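Long-range contacts in lactate dehydrogenase (Eimeria maxima, PDB 6CT6), which probably catalyses the NADH-dependent reduction of pyruvate to lactate, and is captured here with NADH and the pyruvate analogue oxamate: residues A13-G18 with D79-T84; M45-A50 with G68-E73; S17-G22 with S241-P246. All coordinates share one frame; numbering follows the deposited sequence.

How the interactions relate
The three contacts line the NADH site from the adenine end to the nicotinamide and oxamate. Interaction 1 pairs two strands of the Rossmann sheet and leads into the glycine-rich turn; interaction 3 begins at that turn, sharing S17 and G18, and sets the helix start, which binds the diphosphate, against segment 241-246, which borders the nicotinamide and oxamate. Interaction 2 lies at the sheet's outer edge, its centre about 11 Å from that of interaction 1 and about 16 Å from that of interaction 3. It is tied to the turn: K49 NZ of the helix probably hydrogen-bonds S17 O at 2.6 Å. Interactions 1 and 3 meet where T84 CG2 rests 3.8 Å from I20 CG2.

Interaction 1 of 3, residues A13-G18 with D79-T84; sequences ALVGSG and DVVIIT. With NAI (1,4-dihydronicotinamide adenine dinucleotide), chain D.
V15 and V81 meet across the neighbouring parallel strands 11-15 and 80-83 of the Rossmann sheet, and their side chains pass at a slant, CG2 of V15 lying against CG1 of V81 at 3.7 Å. The two branches of V15 divide the work. CG1 stands anti to the backbone N (chi1 173°) and reaches C2A of the NADH adenine at 3.8 Å, while CG2 serves the contact with V81. A13 and I83 lie on this same face, where the small methyl of A13 fits beside V81 and L75 closes over A13 and V15. On the other face L14 and I82 run alongside each other in the same direction. CD2 of L14 is the bump here, filling the shallow hollow between CB and CD1 of I82, 3.9 Å from CB; M24 and A25 of helix 19-31 pack on this face.

Four backbone hydrogen bonds hold the register, starting at A13 N to V80 O (2.8 Å) and ending at T84 N to V15 O. Past the last bond G16 and T84 still face each other, and a water links them, donating to G16 O (2.8 Å) and to I82 O (3.0 Å) and also hydrogen-bonding T84 OG1. G16, with no side chain, lets T84 OG1 come within 3.4 Å of its CA. G18 has its CA close to O5B of the cofactor. V15 O is thus met by T84 N, I82 O by V15 N and the water, and G16 O and T84 OG1 by the water, while the bare G16 and G18 let NADH lie closely against the glycine-rich turn.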
loop_
_atom_site.group_PDB
_atom_site.type_symbol
_atom_site.label_atom_id
_atom_site.label_comp_id
_atom_site.label_asym_id
_atom_site.label_seq_id
_atom_site.Cartn_x
_atom_site.Cartn_y
_atom_site.Cartn_z
ATOM N N ALA B 13 10.095 2.543 -13.603
ATOM C CA ALA B 13 10.404 1.116 -13.617
ATOM C C ALA B 13 10.772 0.661 -12.210
ATOM O O ALA B 13 11.744 1.151 -11.628
ATOM C CB ALA B 13 11.543 0.812 -14.590
ATOM N N LEU B 14 10.003 -0.282 -11.675
ATOM C CA LEU B 14 10.233 -0.829 -10.342
ATOM C C LEU B 14 10.872 -2.209 -10.504
ATOM O O LEU B 14 10.205 -3.178 -10.874
ATOM C CB LEU B 14 8.925 -0.887 -9.559
ATOM C CG LEU B 14 8.165 0.445 -9.462
ATOM C CD1 LEU B 14 6.924 0.313 -8.588
ATOM C CD2 LEU B 14 9.051 1.582 -8.953
ATOM N N VAL B 15 12.174 -2.289 -10.239
ATOM C CA VAL B 15 12.926 -3.536 -10.354
ATOM C C VAL B 15 12.831 -4.236 -9.002
ATOM O O VAL B 15 13.591 -3.944 -8.077
ATOM C CB VAL B 15 14.375 -3.290 -10.779
ATOM C CG1 VAL B 15 15.186 -4.583 -10.732
ATOM C CG2 VAL B 15 14.409 -2.717 -12.185
ATOM N N GLY B 16 11.902 -5.182 -8.905
ATOM C CA GLY B 16 11.522 -5.787 -7.646
ATOM C C GLY B 16 10.066 -5.488 -7.365
ATOM O O GLY B 16 9.689 -4.319 -7.230
ATOM N N SER B 17 9.231 -6.525 -7.295
ATOM C CA SER B 17 7.789 -6.355 -7.152
ATOM C C SER B 17 7.277 -6.990 -5.865
ATOM O O SER B 17 6.133 -7.451 -5.802
ATOM C CB SER B 17 7.052 -6.930 -8.360
ATOM O OG SER B 17 7.478 -6.310 -9.562
ATOM N N GLY B 18 8.111 -7.017 -4.830
ATOM C CA GLY B 18 7.691 -7.522 -3.539
ATOM C C GLY B 18 6.939 -6.489 -2.725
ATOM O O GLY B 18 6.147 -5.709 -3.267
ATOM N N ASP B 79 12.245 6.472 -17.233
ATOM C CA ASP B 79 12.801 7.726 -16.741
ATOM C C ASP B 79 13.383 7.582 -15.342
ATOM O O ASP B 79 14.356 8.266 -15.007
ATOM C CB ASP B 79 11.727 8.818 -16.739
ATOM C CG ASP B 79 11.173 9.095 -18.125
ATOM O OD1 ASP B 79 11.966 9.435 -19.027
ATOM O OD2 ASP B 79 9.944 8.956 -18.318
ATOM N N VAL B 80 12.808 6.709 -14.521
ATOM C CA VAL B 80 13.300 6.443 -13.175
ATOM C C VAL B 80 13.267 4.938 -12.946
ATOM O O VAL B 80 12.342 4.251 -13.391
ATOM C CB VAL B 80 12.461 7.179 -12.107
ATOM C CG1 VAL B 80 12.922 6.810 -10.702
ATOM C CG2 VAL B 80 12.540 8.686 -12.308
ATOM N N VAL B 81 14.282 4.425 -12.251
ATOM C CA VAL B 81 14.348 3.025 -11.844
ATOM C C VAL B 81 14.524 2.999 -10.330
ATOM O O VAL B 81 15.446 3.632 -9.800
ATOM C CB VAL B 81 15.497 2.274 -12.540
ATOM C CG1 VAL B 81 15.537 0.814 -12.093
ATOM C CG2 VAL B 81 15.369 2.352 -14.059
ATOM N N ILE B 82 13.642 2.279 -9.639
ATOM C CA ILE B 82 13.739 2.091 -8.192
ATOM C C ILE B 82 13.924 0.601 -7.930
ATOM O O ILE B 82 13.079 -0.215 -8.321
ATOM C CB ILE B 82 12.507 2.636 -7.449
ATOM C CG1 ILE B 82 12.161 4.051 -7.933
ATOM C CG2 ILE B 82 12.785 2.664 -5.954
ATOM C CD1 ILE B 82 10.897 4.640 -7.307
ATOM N N ILE B 83 15.018 0.248 -7.253
ATOM C CA ILE B 83 15.475 -1.136 -7.132
ATOM C C ILE B 83 15.168 -1.647 -5.731
ATOM O O ILE B 83 15.660 -1.098 -4.737
ATOM C CB ILE B 83 16.978 -1.266 -7.423
ATOM C CG1 ILE B 83 17.303 -0.812 -8.843
ATOM C CG2 ILE B 83 17.443 -2.714 -7.227
ATOM C CD1 ILE B 83 18.778 -0.515 -9.062
ATOM N N THR B 84 14.378 -2.718 -5.656
ATOM C CA THR B 84 14.216 -3.485 -4.429
ATOM C C THR B 84 14.554 -4.959 -4.635
ATOM O O THR B 84 14.241 -5.786 -3.771
ATOM C CB THR B 84 12.788 -3.338 -3.891
ATOM O OG1 THR B 84 11.847 -3.798 -4.865
ATOM C CG2 THR B 84 12.484 -1.887 -3.524
HETATM P PA NAI D . 10.687 -8.636 -0.960
HETATM O O1A NAI D . 11.333 -9.995 -0.801
HETATM O O2A NAI D . 9.229 -8.458 -0.610
HETATM O O5B NAI D . 10.890 -8.190 -2.491
HETATM C C5B NAI D . 12.114 -8.448 -3.172
HETATM C C4B NAI D . 11.774 -8.879 -4.587
HETATM O O4B NAI D . 12.921 -8.848 -5.440
HETATM C C3B NAI D . 11.234 -10.305 -4.636
HETATM O O3B NAI D . 9.898 -10.290 -5.143
HETATM C C2B NAI D . 12.173 -11.045 -5.571
HETATM O O2B NAI D . 11.503 -12.003 -6.391
HETATM C C1B NAI D . 12.728 -9.893 -6.387
HETATM N N9A NAI D . 13.966 -10.187 -7.141
HETATM C C8A NAI D . 14.957 -11.060 -6.864
HETATM N N7A NAI D . 15.907 -11.010 -7.838
HETATM C C5A NAI D . 15.515 -10.099 -8.749
HETATM C C6A NAI D . 16.026 -9.543 -10.017
HETATM N N6A NAI D . 17.197 -9.961 -10.539
HETATM N N1A NAI D . 15.285 -8.598 -10.641
HETATM C C2A NAI D . 14.114 -8.159 -10.142
HETATM N N3A NAI D . 13.593 -8.624 -8.998
HETATM C C4A NAI D . 14.235 -9.569 -8.279
HETATM O O3 NAI D . 11.570 -7.561 -0.137
HETATM P PN NAI D . 11.102 -6.063 0.254
HETATM O O1N NAI D . 10.368 -6.116 1.572
HETATM O O2N NAI D . 10.452 -5.420 -0.950
HETATM O O5D NAI D . 12.531 -5.366 0.517
HETATM C C5D NAI D . 13.445 -5.231 -0.565
HETATM C C4D NAI D . 14.800 -4.712 -0.103
HETATM O O4D NAI D . 14.680 -3.421 0.508
HETATM C C3D NAI D . 15.423 -5.633 0.935
HETATM O O3D NAI D . 16.808 -5.804 0.627
HETATM C C2D NAI D . 15.251 -4.885 2.236
HETATM O O2D NAI D . 16.227 -5.231 3.219
HETATM C C1D NAI D . 15.393 -3.454 1.748
HETATM N N1N NAI D . 14.935 -2.399 2.661
HETATM C C2N NAI D . 15.643 -1.270 2.617
HETATM C C3N NAI D . 15.343 -0.174 3.396
HETATM C C7N NAI D . 16.223 1.033 3.262
HETATM O O7N NAI D . 16.989 1.105 2.313
HETATM N N7N NAI D . 16.170 1.992 4.178
HETATM C C4N NAI D . 14.176 -0.193 4.347
HETATM C C5N NAI D . 13.477 -1.475 4.309
HETATM C C6N NAI D . 13.873 -2.516 3.469
HETATM O O HOH W 1 11.053 -1.949 -6.866
#

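Interaction 2 of 3, residues M45-A50 with G68-E73; sequences MPMGKA and GSNSYE
P46 and M47, at the start of helix 45-59, pack on G68 and S69, the last residues of strand 66-69, within a beta-alpha-beta unit of the Rossmann fold that begins with strand 35-39. The side chain of M47 does much of the touching. From CB it sets off beside its own backbone N, and CG already lies 3.7 Å from G68 O. The bend at chi2 (74°) then turns the chain along the strand: SD settles 3.6 Å from G68 C, over the peptide, and the terminal CE ends in a notch between G68 O and the amide of N70, 3.5 Å from N70 OD1. L236 of the second subunit also packs on M47. G68, with no side chain, lets the helix backbone at P46 and M47 come close, the CA atoms of M47 and G68 being 4.0 Å apart.

P46 works on the neighbouring flank. Its CG lies 3.7 Å from S69 O, and the ring edge of CG and CD faces N70 ND2, the two side chains crossing at about a right angle. The amide of N70 is held by the loop before the helix: ND2 donates to D40 O and V42 O, and OD1 accepts from N44 N. The segments meet mainly by van der Waals packing, with a CA-H...O contact from G68 CA to P46 O. S69 OG accepts from S71 N at 3.1 Å, an ST turn leading toward Y72, whose OH bonds N6A of the NADH adenine. One turn further along the helix, the methyl CB of A50 sits 3.4 Å from G68 N.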
loop_
_atom_site.group_PDB
_atom_site.type_symbol
_atom_site.label_atom_id
_atom_site.label_comp_id
_atom_site.label_asym_id
_atom_site.label_seq_id
_atom_site.Cartn_x
_atom_site.Cartn_y
_atom_site.Cartn_z
ATOM N N MET B 45 3.742 -13.210 -11.043
ATOM C CA MET B 45 3.345 -12.474 -9.844
ATOM C C MET B 45 3.222 -10.974 -10.096
ATOM O O MET B 45 2.205 -10.383 -9.690
ATOM C CB MET B 45 4.329 -12.775 -8.709
ATOM C CG MET B 45 4.032 -12.050 -7.397
ATOM S SD MET B 45 4.705 -10.371 -7.313
ATOM C CE MET B 45 6.435 -10.725 -7.012
ATOM N N PRO B 46 4.182 -10.301 -10.735
ATOM C CA PRO B 46 3.995 -8.864 -11.000
ATOM C C PRO B 46 2.827 -8.565 -11.922
ATOM O O PRO B 46 2.273 -7.462 -11.860
ATOM C CB PRO B 46 5.336 -8.440 -11.618
ATOM C CG PRO B 46 5.969 -9.701 -12.089
ATOM C CD PRO B 46 5.516 -10.765 -11.149
ATOM N N MET B 47 2.435 -9.510 -12.784
ATOM C CA MET B 47 1.251 -9.300 -13.612
ATOM C C MET B 47 -0.022 -9.321 -12.776
ATOM O O MET B 47 -0.972 -8.589 -13.078
ATOM C CB MET B 47 1.172 -10.357 -14.713
ATOM C CG MET B 47 2.195 -10.198 -15.834
ATOM S SD MET B 47 3.871 -10.662 -15.345
ATOM C CE MET B 47 4.622 -11.014 -16.936
ATOM N N GLY B 48 -0.059 -10.141 -11.725
ATOM C CA GLY B 48 -1.213 -10.138 -10.843
ATOM C C GLY B 48 -1.355 -8.827 -10.090
ATOM O O GLY B 48 -2.450 -8.266 -9.991
ATOM N N LYS B 49 -0.247 -8.322 -9.543
ATOM C CA LYS B 49 -0.287 -7.042 -8.844
ATOM C C LYS B 49 -0.620 -5.906 -9.801
ATOM O O LYS B 49 -1.394 -5.005 -9.458
ATOM C CB LYS B 49 1.048 -6.786 -8.147
ATOM C CG LYS B 49 1.307 -7.690 -6.951
ATOM C CD LYS B 49 2.584 -7.300 -6.220
ATOM C CE LYS B 49 2.742 -8.075 -4.915
ATOM N NZ LYS B 49 4.037 -7.787 -4.238
ATOM N N ALA B 50 -0.050 -5.936 -11.009
ATOM C CA ALA B 50 -0.327 -4.891 -11.990
ATOM C C ALA B 50 -1.805 -4.857 -12.358
ATOM O O ALA B 50 -2.388 -3.780 -12.519
ATOM C CB ALA B 50 0.526 -5.108 -13.236
ATOM N N GLY B 68 3.013 -5.577 -15.574
ATOM C CA GLY B 68 3.858 -6.603 -14.970
ATOM C C GLY B 68 4.742 -7.243 -16.028
ATOM O O GLY B 68 4.298 -7.474 -17.157
ATOM N N SER B 69 5.992 -7.522 -15.662
ATOM C CA SER B 69 6.941 -8.087 -16.612
ATOM C C SER B 69 7.945 -8.983 -15.897
ATOM O O SER B 69 8.319 -8.736 -14.746
ATOM C CB SER B 69 7.693 -6.991 -17.371
ATOM O OG SER B 69 8.564 -7.551 -18.339
ATOM N N ASN B 70 8.375 -10.033 -16.604
ATOM C CA ASN B 70 9.481 -10.883 -16.181
ATOM C C ASN B 70 10.707 -10.711 -17.072
ATOM O O ASN B 70 11.624 -11.537 -17.020
ATOM C CB ASN B 70 9.060 -12.354 -16.173
ATOM C CG ASN B 70 7.992 -12.658 -15.141
ATOM O OD1 ASN B 70 6.955 -13.242 -15.462
ATOM N ND2 ASN B 70 8.240 -12.275 -13.895
ATOM N N SER B 71 10.746 -9.656 -17.888
ATOM C CA SER B 71 11.815 -9.446 -18.859
ATOM C C SER B 71 12.479 -8.099 -18.621
ATOM O O SER B 71 11.796 -7.075 -18.511
ATOM C CB SER B 71 11.283 -9.513 -20.291
ATOM O OG SER B 71 12.258 -9.042 -21.208
ATOM N N TYR B 72 13.814 -8.103 -18.557
ATOM C CA TYR B 72 14.563 -6.864 -18.377
ATOM C C TYR B 72 14.285 -5.837 -19.468
ATOM O O TYR B 72 14.458 -4.638 -19.227
ATOM C CB TYR B 72 16.066 -7.146 -18.340
ATOM C CG TYR B 72 16.590 -7.677 -17.024
ATOM C CD1 TYR B 72 16.480 -6.935 -15.856
ATOM C CD2 TYR B 72 17.229 -8.908 -16.960
ATOM C CE1 TYR B 72 16.971 -7.415 -14.659
ATOM C CE2 TYR B 72 17.723 -9.395 -15.769
ATOM C CZ TYR B 72 17.592 -8.646 -14.626
ATOM O OH TYR B 72 18.090 -9.132 -13.446
ATOM N N GLU B 73 13.873 -6.265 -20.665
ATOM C CA GLU B 73 13.637 -5.290 -21.726
ATOM C C GLU B 73 12.477 -4.358 -21.408
ATOM O O GLU B 73 12.296 -3.359 -22.115
ATOM C CB GLU B 73 13.383 -5.990 -23.066
ATOM C CG GLU B 73 11.998 -6.588 -23.224
ATOM C CD GLU B 73 11.912 -7.543 -24.401
ATOM O OE1 GLU B 73 12.161 -7.102 -25.544
ATOM O OE2 GLU B 73 11.614 -8.738 -24.184
#

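Interaction 3 of 3, residues S17-G22 with S241-P246; sequences SGMIGG and SAYYAP. With NAI (1,4-dihydronicotinamide adenine dinucleotide), chain D; OXM (oxamic acid), chain F.
M19 N donates a nearly straight hydrogen bond to O2A of the NADH diphosphate (3.0 Å, 166° at the hydrogen), and the same residue's side chain reaches across to Y243. The next amide, I20 N, donates to O2N on the second phosphate at 3.1 Å. Two successive amides at the start of helix 19-31 thus hold one phosphate oxygen each, where the helix dipole would probably help to balance their charge.

The side chain of M19 bends at chi2 and chi3, which brings CE back over one face of the Y243 ring: a CH-pi contact with CE 3.6 Å from the centroid and 22° off the normal, CE leaning toward CZ. SD lies farther out above the same face, a Met-aromatic contact at 5.0 Å from the centroid. I20 takes the flank of the tyrosine, CG1 meeting Y243 CB at 3.6 Å. Its tip turns to the cofactor, CD1 lying 3.6 Å from C6N of the nicotinamide, and it also touches P246 CB.

P246 CG approaches C4N of the same ring at 3.9 Å, the carbon that carries hydride in this enzyme family. S241 CB and A242 CB border the oxamate. D52 of the second subunit accepts hydrogen bonds from the amides of Y243, Y244 and A245, holding the start of helix 244-259, and M19 also packs on M19 of that subunit. The arrangement is that of a Rossmann dinucleotide site, with a glycine-rich turn and helix start at the diphosphate and segment 241-246 of the C-terminal domain lining the nicotinamide and substrate.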
loop_
_atom_site.group_PDB
_atom_site.type_symbol
_atom_site.label_atom_id
_atom_site.label_comp_id
_atom_site.label_asym_id
_atom_site.label_seq_id
_atom_site.Cartn_x
_atom_site.Cartn_y
_atom_site.Cartn_z
ATOM N N SER B 17 9.231 -6.525 -7.295
ATOM C CA SER B 17 7.789 -6.355 -7.152
ATOM C C SER B 17 7.277 -6.990 -5.865
ATOM O O SER B 17 6.133 -7.451 -5.802
ATOM C CB SER B 17 7.052 -6.930 -8.360
ATOM O OG SER B 17 7.478 -6.310 -9.562
ATOM N N GLY B 18 8.111 -7.017 -4.830
ATOM C CA GLY B 18 7.691 -7.522 -3.539
ATOM C C GLY B 18 6.939 -6.489 -2.725
ATOM O O GLY B 18 6.147 -5.709 -3.267
ATOM N N MET B 19 7.197 -6.464 -1.418
ATOM C CA MET B 19 6.407 -5.632 -0.515
ATOM C C MET B 19 6.604 -4.147 -0.809
ATOM O O MET B 19 5.633 -3.389 -0.897
ATOM C CB MET B 19 6.774 -5.951 0.934
ATOM C CG MET B 19 6.549 -7.407 1.312
ATOM S SD MET B 19 4.853 -7.951 1.030
ATOM C CE MET B 19 3.994 -7.017 2.293
ATOM N N ILE B 20 7.854 -3.710 -0.961
ATOM C CA ILE B 20 8.109 -2.289 -1.188
ATOM C C ILE B 20 7.768 -1.905 -2.622
ATOM O O ILE B 20 7.186 -0.845 -2.866
ATOM C CB ILE B 20 9.566 -1.943 -0.829
ATOM C CG1 ILE B 20 9.807 -2.175 0.667
ATOM C CG2 ILE B 20 9.876 -0.489 -1.188
ATOM C CD1 ILE B 20 11.255 -2.027 1.110
ATOM N N GLY B 21 8.121 -2.753 -3.591
ATOM C CA GLY B 21 7.776 -2.467 -4.975
ATOM C C GLY B 21 6.285 -2.279 -5.178
ATOM O O GLY B 21 5.852 -1.341 -5.852
ATOM N N GLY B 22 5.478 -3.159 -4.584
ATOM C CA GLY B 22 4.034 -3.027 -4.707
ATOM C C GLY B 22 3.522 -1.750 -4.072
ATOM O O GLY B 22 2.665 -1.062 -4.630
ATOM N N SER B 241 10.220 -6.974 6.738
ATOM C CA SER B 241 10.608 -5.706 7.341
ATOM C C SER B 241 9.674 -4.614 6.830
ATOM O O SER B 241 8.748 -4.875 6.057
ATOM C CB SER B 241 12.084 -5.404 7.046
ATOM O OG SER B 241 12.400 -5.636 5.683
ATOM N N ALA B 242 9.914 -3.382 7.274
ATOM C CA ALA B 242 9.016 -2.280 6.950
ATOM C C ALA B 242 8.898 -2.111 5.440
ATOM O O ALA B 242 9.845 -2.357 4.690
ATOM C CB ALA B 242 9.519 -0.977 7.576
ATOM N N TYR B 243 7.718 -1.671 4.990
ATOM C CA TYR B 243 7.552 -1.369 3.570
ATOM C C TYR B 243 6.706 -0.144 3.249
ATOM O O TYR B 243 6.849 0.380 2.140
ATOM C CB TYR B 243 6.976 -2.577 2.813
ATOM C CG TYR B 243 5.786 -3.282 3.440
ATOM C CD1 TYR B 243 4.488 -3.021 3.010
ATOM C CD2 TYR B 243 5.966 -4.245 4.427
ATOM C CE1 TYR B 243 3.404 -3.686 3.563
ATOM C CE2 TYR B 243 4.888 -4.912 4.982
ATOM C CZ TYR B 243 3.614 -4.628 4.548
ATOM O OH TYR B 243 2.542 -5.292 5.101
ATOM N N TYR B 244 5.863 0.367 4.149
ATOM C CA TYR B 244 5.081 1.554 3.809
ATOM C C TYR B 244 5.954 2.803 3.789
ATOM O O TYR B 244 6.094 3.459 2.750
ATOM C CB TYR B 244 3.908 1.713 4.776
ATOM C CG TYR B 244 2.829 0.689 4.536
ATOM C CD1 TYR B 244 2.082 0.706 3.365
ATOM C CD2 TYR B 244 2.568 -0.306 5.467
ATOM C CE1 TYR B 244 1.103 -0.234 3.132
ATOM C CE2 TYR B 244 1.588 -1.250 5.244
ATOM C CZ TYR B 244 0.860 -1.210 4.075
ATOM O OH TYR B 244 -0.117 -2.146 3.842
ATOM N N ALA B 245 6.556 3.151 4.926
ATOM C CA ALA B 245 7.413 4.332 4.959
ATOM C C ALA B 245 8.600 4.221 4.008
ATOM O O ALA B 245 8.953 5.240 3.390
ATOM C CB ALA B 245 7.882 4.595 6.395
ATOM N N PRO B 246 9.252 3.064 3.843
ATOM C CA PRO B 246 10.321 2.981 2.831
ATOM C C PRO B 246 9.850 3.265 1.414
ATOM O O PRO B 246 10.554 3.953 0.661
ATOM C CB PRO B 246 10.828 1.539 2.982
ATOM C CG PRO B 246 10.516 1.173 4.383
ATOM C CD PRO B 246 9.246 1.894 4.737
HETATM P PA NAI D . 10.687 -8.636 -0.960
HETATM O O1A NAI D . 11.333 -9.995 -0.801
HETATM O O2A NAI D . 9.229 -8.458 -0.610
HETATM O O5B NAI D . 10.890 -8.190 -2.491
HETATM C C5B NAI D . 12.114 -8.448 -3.172
HETATM C C4B NAI D . 11.774 -8.879 -4.587
HETATM O O4B NAI D . 12.921 -8.848 -5.440
HETATM C C3B NAI D . 11.234 -10.305 -4.636
HETATM O O3B NAI D . 9.898 -10.290 -5.143
HETATM C C2B NAI D . 12.173 -11.045 -5.571
HETATM O O2B NAI D . 11.503 -12.003 -6.391
HETATM C C1B NAI D . 12.728 -9.893 -6.387
HETATM N N9A NAI D . 13.966 -10.187 -7.141
HETATM C C8A NAI D . 14.957 -11.060 -6.864
HETATM N N7A NAI D . 15.907 -11.010 -7.838
HETATM C C5A NAI D . 15.515 -10.099 -8.749
HETATM C C6A NAI D . 16.026 -9.543 -10.017
HETATM N N6A NAI D . 17.197 -9.961 -10.539
HETATM N N1A NAI D . 15.285 -8.598 -10.641
HETATM C C2A NAI D . 14.114 -8.159 -10.142
HETATM N N3A NAI D . 13.593 -8.624 -8.998
HETATM C C4A NAI D . 14.235 -9.569 -8.279
HETATM O O3 NAI D . 11.570 -7.561 -0.137
HETATM P PN NAI D . 11.102 -6.063 0.254
HETATM O O1N NAI D . 10.368 -6.116 1.572
HETATM O O2N NAI D . 10.452 -5.420 -0.950
HETATM O O5D NAI D . 12.531 -5.366 0.517
HETATM C C5D NAI D . 13.445 -5.231 -0.565
HETATM C C4D NAI D . 14.800 -4.712 -0.103
HETATM O O4D NAI D . 14.680 -3.421 0.508
HETATM C C3D NAI D . 15.423 -5.633 0.935
HETATM O O3D NAI D . 16.808 -5.804 0.627
HETATM C C2D NAI D . 15.251 -4.885 2.236
HETATM O O2D NAI D . 16.227 -5.231 3.219
HETATM C C1D NAI D . 15.393 -3.454 1.748
HETATM N N1N NAI D . 14.935 -2.399 2.661
HETATM C C2N NAI D . 15.643 -1.270 2.617
HETATM C C3N NAI D . 15.343 -0.174 3.396
HETATM C C7N NAI D . 16.223 1.033 3.262
HETATM O O7N NAI D . 16.989 1.105 2.313
HETATM N N7N NAI D . 16.170 1.992 4.178
HETATM C C4N NAI D . 14.176 -0.193 4.347
HETATM C C5N NAI D . 13.477 -1.475 4.309
HETATM C C6N NAI D . 13.873 -2.516 3.469
HETATM C C1 OXM F . 15.242 -1.854 7.186
HETATM N N1 OXM F . 14.785 -3.203 7.488
HETATM O O1 OXM F . 16.147 -1.686 6.433
HETATM C C2 OXM F . 14.560 -0.648 7.837
HETATM O O2 OXM F . 15.253 0.253 8.377
HETATM O O3 OXM F . 13.306 -0.547 7.831
#